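Local structure of Uly1 (Catenovulum maritimum, 7DRQ) at residues A114-P117 with K118-T121; S298-S302 with G303-W307; T352-E355 with N356-H360; Q423-G426 with G427-D430. The protein probably cleaves the algal polysaccharide ulvan by beta-elimination, as a calcium-binding beta-propeller lyase of polysaccharide lyase family 24. All coordinates share one frame; numbering follows the deposited sequence.

Contact 1: A114-P117 with K118-T121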
loop_
_atom_site.group_PDB
_atom_site.type_symbol
_atom_site.label_atom_id
_atom_site.label_comp_id
_atom_site.label_asym_id
_atom_site.label_seq_id
_atom_site.Cartn_x
_atom_site.Cartn_y
_atom_site.Cartn_z
ATOM N N ALA A 114 7.483 -8.846 -2.453
ATOM C CA ALA A 114 8.750 -8.510 -1.819
ATOM C C ALA A 114 9.793 -9.570 -2.142
ATOM O O ALA A 114 9.467 -10.741 -2.369
ATOM C CB ALA A 114 8.621 -8.397 -0.293
ATOM N N ILE A 115 11.054 -9.145 -2.139
ATOM C CA ILE A 115 12.216 -10.033 -2.202
ATOM C C ILE A 115 12.933 -9.973 -0.856
ATOM O O ILE A 115 13.129 -8.885 -0.309
ATOM C CB ILE A 115 13.167 -9.615 -3.341
ATOM C CG1 ILE A 115 12.410 -9.425 -4.659
ATOM C CG2 ILE A 115 14.302 -10.626 -3.487
ATOM C CD1 ILE A 115 11.738 -10.665 -5.157
ATOM N N SER A 116 13.311 -11.135 -0.309
ATOM C CA SER A 116 14.271 -11.137 0.800
ATOM C C SER A 116 15.673 -10.943 0.245
ATOM O O SER A 116 16.135 -11.772 -0.540
ATOM C CB SER A 116 14.244 -12.435 1.586
ATOM O OG SER A 116 15.348 -12.445 2.505
ATOM N N PRO A 117 16.387 -9.890 0.634
ATOM C CA PRO A 117 17.774 -9.746 0.169
ATOM C C PRO A 117 18.714 -10.759 0.805
ATOM O O PRO A 117 19.864 -10.863 0.371
ATOM C CB PRO A 117 18.134 -8.306 0.570
ATOM C CG PRO A 117 16.816 -7.653 0.930
ATOM C CD PRO A 117 15.972 -8.760 1.474
ATOM N N LYS A 118 18.249 -11.517 1.801
ATOM C CA LYS A 118 19.096 -12.515 2.441
ATOM C C LYS A 118 19.111 -13.820 1.653
ATOM O O LYS A 118 20.164 -14.243 1.168
ATOM C CB LYS A 118 18.645 -12.734 3.885
ATOM C CG LYS A 118 19.028 -11.565 4.782
ATOM C CD LYS A 118 18.341 -11.643 6.134
ATOM C CE LYS A 118 18.996 -10.707 7.130
ATOM N NZ LYS A 118 20.197 -10.051 6.548
ATOM N N ASP A 119 17.954 -14.458 1.473
ATOM C CA ASP A 119 17.923 -15.750 0.791
ATOM C C ASP A 119 17.276 -15.689 -0.587
ATOM O O ASP A 119 17.038 -16.740 -1.191
ATOM C CB ASP A 119 17.229 -16.809 1.661
ATOM C CG ASP A 119 15.756 -16.508 1.919
ATOM O OD1 ASP A 119 15.216 -15.515 1.380
ATOM O OD2 ASP A 119 15.134 -17.287 2.670
ATOM N N GLU A 120 16.977 -14.490 -1.091
ATOM C CA GLU A 120 16.423 -14.293 -2.437
ATOM C C GLU A 120 15.089 -15.016 -2.644
ATOM O O GLU A 120 14.709 -15.333 -3.781
ATOM C CB GLU A 120 17.432 -14.701 -3.517
ATOM C CG GLU A 120 18.581 -13.711 -3.633
ATOM C CD GLU A 120 19.442 -13.926 -4.872
ATOM O OE1 GLU A 120 19.399 -15.030 -5.460
ATOM O OE2 GLU A 120 20.159 -12.979 -5.261
ATOM N N THR A 121 14.350 -15.268 -1.562
ATOM C CA THR A 121 12.980 -15.743 -1.720
ATOM C C THR A 121 12.084 -14.606 -2.198
ATOM O O THR A 121 12.334 -13.427 -1.926
ATOM C CB THR A 121 12.429 -16.293 -0.411
ATOM O OG1 THR A 121 12.677 -15.345 0.625
ATOM C CG2 THR A 121 13.066 -17.656 -0.054
#
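Ser116 and Thr121 face each other across a tight loop, where the amide of Ser116 donates to Thr121 O at 3.0 Å, nearly straight (161° at the hydrogen) and in the carbonyl plane. The Ser116 carbonyl turns inward and takes a weak bond from the amide of Glu120. The Ser116 hydroxyl, with OG anti to the backbone N (chi1 171°), accepts from the amide of Lys118, Ser116 OG to Lys118 N being 3.1 Å. With CG between its own N and carbonyl carbon, the Asp119 carboxylate reaches back toward Ser116. Asp119 OD1 receives Thr121 N at 3.1 Å and Thr121 OG1 at 2.7 Å, both from one face of the carboxylate, while Ser116 CB lies 3.2 Å from the same oxygen. Asp119 OD2 is met by Tyr233, Thr121 OG1 also by His123 NE2, and the Glu120 carboxylate by Tyr56 and Ser159. An alanine in place of Asp119 is likely to leave the Thr121 amide and hydroxyl without this shared acceptor and the Tyr233 hydroxyl without its carboxylate partner. The bond from Thr121 N makes an Asx turn, set in the loop of a beta hairpin that joins strands 111-115 and 122-126 of a propeller blade.

Contact 2: S298-S302 with G303-W307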
loop_
_atom_site.group_PDB
_atom_site.type_symbol
_atom_site.label_atom_id
_atom_site.label_comp_id
_atom_site.label_asym_id
_atom_site.label_seq_id
_atom_site.Cartn_x
_atom_site.Cartn_y
_atom_site.Cartn_z
ATOM N N SER A 298 10.495 3.458 15.987
ATOM C CA SER A 298 11.140 2.481 16.852
ATOM C C SER A 298 12.653 2.615 16.744
ATOM O O SER A 298 13.196 2.716 15.639
ATOM C CB SER A 298 10.715 1.060 16.482
ATOM O OG SER A 298 11.510 0.116 17.195
ATOM N N ASP A 299 13.329 2.624 17.889
ATOM C CA ASP A 299 14.784 2.601 17.922
ATOM C C ASP A 299 15.330 1.179 17.922
ATOM O O ASP A 299 16.546 0.993 17.949
ATOM C CB ASP A 299 15.293 3.392 19.140
ATOM C CG ASP A 299 15.283 4.901 18.892
ATOM O OD1 ASP A 299 15.401 5.287 17.714
ATOM O OD2 ASP A 299 15.154 5.702 19.849
ATOM N N ASP A 300 14.451 0.188 17.856
ATOM C CA ASP A 300 14.815 -1.220 17.803
ATOM C C ASP A 300 14.927 -1.642 16.342
ATOM O O ASP A 300 13.967 -1.448 15.577
ATOM C CB ASP A 300 13.735 -2.026 18.532
ATOM C CG ASP A 300 13.967 -3.529 18.545
ATOM O OD1 ASP A 300 14.904 -4.063 17.915
ATOM O OD2 ASP A 300 13.154 -4.198 19.214
ATOM N N PRO A 301 16.065 -2.193 15.902
ATOM C CA PRO A 301 16.171 -2.597 14.486
ATOM C C PRO A 301 15.129 -3.626 14.082
ATOM O O PRO A 301 14.770 -3.695 12.899
ATOM C CB PRO A 301 17.593 -3.167 14.363
ATOM C CG PRO A 301 18.206 -3.114 15.707
ATOM C CD PRO A 301 17.288 -2.445 16.681
ATOM N N SER A 302 14.618 -4.427 15.022
ATOM C CA SER A 302 13.510 -5.315 14.695
ATOM C C SER A 302 12.163 -4.602 14.713
ATOM O O SER A 302 11.165 -5.192 14.286
ATOM C CB SER A 302 13.473 -6.496 15.663
ATOM O OG SER A 302 12.970 -6.064 16.916
ATOM N N GLY A 303 12.112 -3.356 15.191
ATOM C CA GLY A 303 10.861 -2.623 15.272
ATOM C C GLY A 303 9.926 -3.083 16.366
ATOM O O GLY A 303 8.770 -2.653 16.394
ATOM N N GLU A 304 10.382 -3.938 17.276
ATOM C CA GLU A 304 9.453 -4.538 18.228
ATOM C C GLU A 304 9.337 -3.742 19.521
ATOM O O GLU A 304 8.238 -3.636 20.080
ATOM C CB GLU A 304 9.874 -5.985 18.505
ATOM C CG GLU A 304 9.777 -6.832 17.228
ATOM C CD GLU A 304 10.242 -8.266 17.395
ATOM O OE1 GLU A 304 10.365 -8.721 18.545
ATOM O OE2 GLU A 304 10.492 -8.930 16.361
ATOM N N THR A 305 10.434 -3.177 20.007
ATOM C CA THR A 305 10.458 -2.400 21.239
ATOM C C THR A 305 10.939 -0.987 20.943
ATOM O O THR A 305 11.168 -0.620 19.785
ATOM C CB THR A 305 11.356 -3.071 22.283
ATOM O OG1 THR A 305 12.718 -3.036 21.829
ATOM C CG2 THR A 305 10.940 -4.526 22.482
ATOM N N GLN A 306 11.085 -0.183 22.003
ATOM C CA GLN A 306 11.711 1.140 21.899
ATOM C C GLN A 306 10.926 2.081 20.988
ATOM O O GLN A 306 11.507 2.853 20.222
ATOM C CB GLN A 306 13.153 1.022 21.402
ATOM C CG GLN A 306 14.068 0.204 22.304
ATOM C CD GLN A 306 15.472 0.150 21.749
ATOM O OE1 GLN A 306 16.102 1.190 21.530
ATOM N NE2 GLN A 306 15.963 -1.054 21.486
ATOM N N TRP A 307 9.604 2.004 21.057
ATOM C CA TRP A 307 8.756 2.889 20.267
ATOM C C TRP A 307 8.600 4.234 20.957
ATOM O O TRP A 307 8.397 4.309 22.178
ATOM C CB TRP A 307 7.387 2.252 20.043
ATOM C CG TRP A 307 7.396 1.276 18.910
ATOM C CD1 TRP A 307 7.634 -0.063 18.984
ATOM C CD2 TRP A 307 7.163 1.571 17.522
ATOM N NE1 TRP A 307 7.558 -0.630 17.730
ATOM C CE2 TRP A 307 7.277 0.355 16.813
ATOM C CE3 TRP A 307 6.872 2.743 16.814
ATOM C CZ2 TRP A 307 7.105 0.274 15.431
ATOM C CZ3 TRP A 307 6.696 2.663 15.424
ATOM C CH2 TRP A 307 6.821 1.441 14.754
HETATM O O HOH W 1 9.787 -7.726 13.955
#
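Ser298 sits with its CB over one face of the Trp307 indole, 3.7 Å from the centroid of the five-membered ring and close to the ring normal: a CH-pi contact at the buried base of the loop. The serine hydroxyl, anti to its amide nitrogen (chi1 171°), points inward instead, donating to Thr305 O at 2.7 Å almost in line with that carbonyl and accepting from the Asp300 amide in an ST turn. The indole is pinned at its edge, where Trp307 NE1 gives a bond of 2.7 Å to Gly303 O, tilted somewhat out of the ring plane; Phe246 meets the ring edge-to-face. Asp300 fills the loop's centre. Its OD2 takes Thr305 N at 3.0 Å, on the anti side and near the carboxylate plane, and Thr305 OG1 at 2.9 Å from above that plane; OD1 accepts from the Ser302 amide, an Asx turn. Serine, aspartate, glycine, threonine and tryptophan in this order and these roles recall the Asp-box hairpin of BNR repeats, though with wider spacing than the usual motif, with a type I turn from Asp300 to Gly303 and positive phi at the glycine. The outer side is looser. Gln306 lays its extended chain along the backbone of Asp299 and Asp300, with OE1 3.3 Å from Asp299 CB, and the Asp299 carboxylate turns away to Lys308 and Lys272. Glu304 runs beside Ser302 and is tied to it through a water that donates to Ser302 O and, at 2.8 Å, to Glu304 OE2.

Contact 3: T352-E355 with N356-H360. With CA (calcium ion), chain D.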
loop_
_atom_site.group_PDB
_atom_site.type_symbol
_atom_site.label_atom_id
_atom_site.label_comp_id
_atom_site.label_asym_id
_atom_site.label_seq_id
_atom_site.Cartn_x
_atom_site.Cartn_y
_atom_site.Cartn_z
ATOM N N THR A 352 7.082 10.933 5.553
ATOM C CA THR A 352 8.399 10.362 5.309
ATOM C C THR A 352 9.365 10.985 6.306
ATOM O O THR A 352 9.044 11.971 6.972
ATOM C CB THR A 352 8.856 10.592 3.860
ATOM O OG1 THR A 352 10.069 9.869 3.617
ATOM C CG2 THR A 352 9.103 12.074 3.618
ATOM N N VAL A 353 10.534 10.364 6.438
ATOM C CA VAL A 353 11.656 10.937 7.168
ATOM C C VAL A 353 12.868 10.840 6.258
ATOM O O VAL A 353 13.166 9.760 5.740
ATOM C CB VAL A 353 11.926 10.216 8.513
ATOM C CG1 VAL A 353 13.104 10.883 9.246
ATOM C CG2 VAL A 353 10.675 10.207 9.387
ATOM N N THR A 354 13.551 11.963 6.043
ATOM C CA THR A 354 14.712 11.967 5.157
ATOM C C THR A 354 15.925 11.347 5.846
ATOM O O THR A 354 15.945 11.121 7.057
ATOM C CB THR A 354 15.089 13.383 4.738
ATOM O OG1 THR A 354 15.650 14.052 5.880
ATOM C CG2 THR A 354 13.866 14.163 4.222
ATOM N N GLU A 355 16.969 11.101 5.050
ATOM C CA GLU A 355 18.232 10.594 5.575
ATOM C C GLU A 355 18.909 11.557 6.544
ATOM O O GLU A 355 19.899 11.168 7.180
ATOM C CB GLU A 355 19.193 10.270 4.417
ATOM C CG GLU A 355 19.786 11.510 3.771
ATOM C CD GLU A 355 20.805 11.190 2.690
ATOM O OE1 GLU A 355 20.853 10.028 2.234
ATOM O OE2 GLU A 355 21.559 12.105 2.305
ATOM N N ASN A 356 18.420 12.790 6.672
ATOM C CA ASN A 356 18.926 13.736 7.658
ATOM C C ASN A 356 17.963 13.922 8.822
ATOM O O ASN A 356 18.136 14.845 9.629
ATOM C CB ASN A 356 19.224 15.077 6.992
ATOM C CG ASN A 356 20.288 14.947 5.943
ATOM O OD1 ASN A 356 21.191 14.151 6.104
ATOM N ND2 ASN A 356 20.161 15.690 4.836
ATOM N N GLY A 357 16.973 13.050 8.941
ATOM C CA GLY A 357 16.099 13.085 10.097
ATOM C C GLY A 357 14.978 14.084 10.001
ATOM O O GLY A 357 14.262 14.266 10.991
ATOM N N ASP A 358 14.814 14.749 8.850
ATOM C CA ASP A 358 13.689 15.659 8.654
ATOM C C ASP A 358 12.392 14.870 8.596
ATOM O O ASP A 358 12.249 13.949 7.792
ATOM C CB ASP A 358 13.836 16.467 7.358
ATOM C CG ASP A 358 15.226 17.038 7.169
ATOM O OD1 ASP A 358 15.640 17.882 7.995
ATOM O OD2 ASP A 358 15.902 16.649 6.186
ATOM N N LEU A 359 11.438 15.251 9.428
ATOM C CA LEU A 359 10.143 14.588 9.498
ATOM C C LEU A 359 9.124 15.401 8.709
ATOM O O LEU A 359 9.013 16.611 8.908
ATOM C CB LEU A 359 9.693 14.444 10.950
ATOM C CG LEU A 359 8.220 14.108 11.181
ATOM C CD1 LEU A 359 7.935 12.709 10.695
ATOM C CD2 LEU A 359 7.849 14.269 12.661
ATOM N N HIS A 360 8.365 14.727 7.843
ATOM C CA HIS A 360 7.396 15.370 6.964
ATOM C C HIS A 360 6.112 14.558 6.943
ATOM O O HIS A 360 6.162 13.338 6.766
ATOM C CB HIS A 360 7.946 15.491 5.536
ATOM C CG HIS A 360 9.103 16.426 5.424
ATOM N ND1 HIS A 360 8.950 17.761 5.124
ATOM C CD2 HIS A 360 10.429 16.228 5.601
ATOM C CE1 HIS A 360 10.131 18.350 5.128
ATOM N NE2 HIS A 360 11.048 17.438 5.399
HETATM CA CA CA D . 23.390 14.093 7.198
HETATM O O HOH W 2 22.332 14.548 2.948
HETATM O O HOH W 3 22.713 11.693 7.233
HETATM O O HOH W 4 22.431 16.361 7.969
HETATM O O HOH W 5 23.978 15.681 5.438
#
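Thr352 and His360 form an antiparallel hydrogen-bonded pair and Val353 with Leu359 the non-hydrogen-bonded pair next to it, after which the Thr354 amide donates to Asp358 O at 2.9 Å and the chain reverses. Thr354 holds the reversal from within. Its OG1, placed between the backbone N and carbonyl carbon (chi1 71°), gives its proton to Asp358 OD2 at 2.6 Å, from above the carboxylate plane, and accepts from Asn356 N at 3.1 Å and Asp358 N at 3.2 Å. One hydroxyl thus uses three partners, and Asp358 OD1 is met in turn by the amide of Ala385. A valine in place of Thr354 would probably leave the amides of Asn356 and Asp358 without this acceptor and the Asp358 carboxylate freer to turn. The type I turn from Thr354 to Gly357, whose last residue is a glycine at positive phi, gives a beta hairpin with a G1 bulge, joining strands 350-353 and 359-369. On one face the side chains of Val353 and Leu359 meet at a slant, Val353 CG2 touching Leu359 CD1 at 3.9 Å, and both touch Tyr295 of strand 290-298. The other face carries Thr352 and His360 side by side, CG2 of the threonine against CB of the histidine, with the imidazole ND1 bonded to His380. At the tip Asn356 OD1 binds a calcium ion at 2.5 Å, with three waters. One of these also donates to Glu355 O; a separate water spans Asn356 ND2 and Glu355 OE2, 2.6 Å from the latter, between amide and carboxylate planes 61° apart.

Contact 4: Q423-G426 with G427-D430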
loop_
_atom_site.group_PDB
_atom_site.type_symbol
_atom_site.label_atom_id
_atom_site.label_comp_id
_atom_site.label_asym_id
_atom_site.label_seq_id
_atom_site.Cartn_x
_atom_site.Cartn_y
_atom_site.Cartn_z
ATOM N N GLN A 423 10.700 18.954 -6.084
ATOM C CA GLN A 423 11.695 18.590 -5.083
ATOM C C GLN A 423 11.875 19.729 -4.097
ATOM O O GLN A 423 11.830 20.900 -4.478
ATOM C CB GLN A 423 13.022 18.230 -5.772
ATOM C CG GLN A 423 14.284 18.598 -5.047
ATOM C CD GLN A 423 15.504 18.432 -5.944
ATOM O OE1 GLN A 423 15.526 17.562 -6.818
ATOM N NE2 GLN A 423 16.509 19.273 -5.744
ATOM N N ALA A 424 12.058 19.377 -2.828
ATOM C CA ALA A 424 12.332 20.343 -1.770
ATOM C C ALA A 424 13.421 19.779 -0.875
ATOM O O ALA A 424 13.491 18.567 -0.660
ATOM C CB ALA A 424 11.084 20.648 -0.926
ATOM N N LYS A 425 14.279 20.658 -0.360
ATOM C CA LYS A 425 15.234 20.224 0.653
ATOM C C LYS A 425 14.474 19.758 1.882
ATOM O O LYS A 425 13.512 20.404 2.300
ATOM C CB LYS A 425 16.188 21.361 1.023
ATOM C CG LYS A 425 17.139 21.015 2.179
ATOM C CD LYS A 425 18.461 21.775 2.082
ATOM C CE LYS A 425 19.484 21.261 3.091
ATOM N NZ LYS A 425 19.119 19.928 3.655
ATOM N N GLY A 426 14.892 18.627 2.451
ATOM C CA GLY A 426 14.230 18.127 3.644
ATOM C C GLY A 426 14.246 19.176 4.733
ATOM O O GLY A 426 15.196 19.968 4.807
ATOM N N GLY A 427 13.218 19.196 5.578
ATOM C CA GLY A 427 13.114 20.205 6.607
ATOM C C GLY A 427 12.561 21.527 6.132
ATOM O O GLY A 427 12.517 22.478 6.922
ATOM N N THR A 428 12.130 21.615 4.871
ATOM C CA THR A 428 11.603 22.843 4.294
ATOM C C THR A 428 10.297 22.558 3.566
ATOM O O THR A 428 9.903 21.408 3.363
ATOM C CB THR A 428 12.588 23.496 3.309
ATOM O OG1 THR A 428 12.527 22.817 2.041
ATOM C CG2 THR A 428 14.024 23.465 3.857
ATOM N N ASN A 429 9.637 23.641 3.151
ATOM C CA ASN A 429 8.447 23.580 2.310
ATOM C C ASN A 429 8.690 24.263 0.961
ATOM O O ASN A 429 7.756 24.782 0.339
ATOM C CB ASN A 429 7.258 24.216 3.036
ATOM C CG ASN A 429 5.935 24.029 2.302
ATOM O OD1 ASN A 429 5.631 22.952 1.767
ATOM N ND2 ASN A 429 5.147 25.095 2.261
ATOM N N ASP A 430 9.930 24.250 0.476
ATOM C CA ASP A 430 10.299 25.050 -0.701
ATOM C C ASP A 430 10.492 24.123 -1.900
ATOM O O ASP A 430 11.608 23.695 -2.211
ATOM C CB ASP A 430 11.542 25.868 -0.419
ATOM C CG ASP A 430 11.309 26.924 0.645
ATOM O OD1 ASP A 430 10.237 27.573 0.624
ATOM O OD2 ASP A 430 12.201 27.098 1.502
HETATM O O HOH W 6 13.431 23.419 -4.393
HETATM O O HOH W 7 14.141 23.449 -1.035
#
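Gln423 meets Asp430 by way of water: one molecule donates both to Gln423 O, at 3.0 Å, and to Asp430 O, while the glutamine side chain leads away to Asn408 and Tyr410 of the next strand. Ala424 comes closer. Its methyl CB rests 3.3 Å from Asp430 O, and Ile409 and Phe431 also pack on it. At Lys425 the backbone amide finds a second water at 2.9 Å, which donates onward to Asp430 O at 2.8 Å, so that carbonyl is served by two waters between strand 418-425 and the returning loop. The carbonyl of Lys425 takes two bonds from Thr428. Thr428 OG1 donates to Lys425 O at 2.6 Å, in the carbonyl plane and on a lone pair, and Thr428 N adds a weak bond at 3.2 Å. The threonine hydroxyl stands between its own N and carbonyl carbon (chi1 79°), which folds it back across the turn; it also accepts a long, weak bond from the amide of Asp430. Lys425 CB lies beside this hydroxyl, the rest of the chain leads away from the turn, and its ammonium group makes a long, weak ion pair with Glu407. Gly426 then leads into Gly427, whose positive phi (81°) would jam a side chain against the preceding carbonyl; its amide meets His360 NE2. Thr428 O is buried with no partner in the model. Residues Lys425 to Thr428 form a type II beta turn, with glycine at its third position, in the hairpin connection between strands 418-425 and 432-436 at the edge of a propeller blade.

All four contacts are reversals between neighbouring strands, in series round the propeller. Contacts 3 and 4 touch, their centres 10 Å apart: His360 NE2 lies 2.8 Å from Gly427 N, a probable hydrogen bond, and Asp358 CB packs on the same glycine, so the hairpin of one blade meets the turn of the next. Contact 2 is separate, its centre 17 Å from that of contact 3; the centres of contacts 1 and 2 are 22 Å apart, their nearest atoms about 10 Å. The calcium ion on Asn356 is about 8 Å from the Lys425 side chain. All four lie away from the calcium sites of Asp173, Asp183 and Lys185 and of Leu283, Asp285 and Phe287.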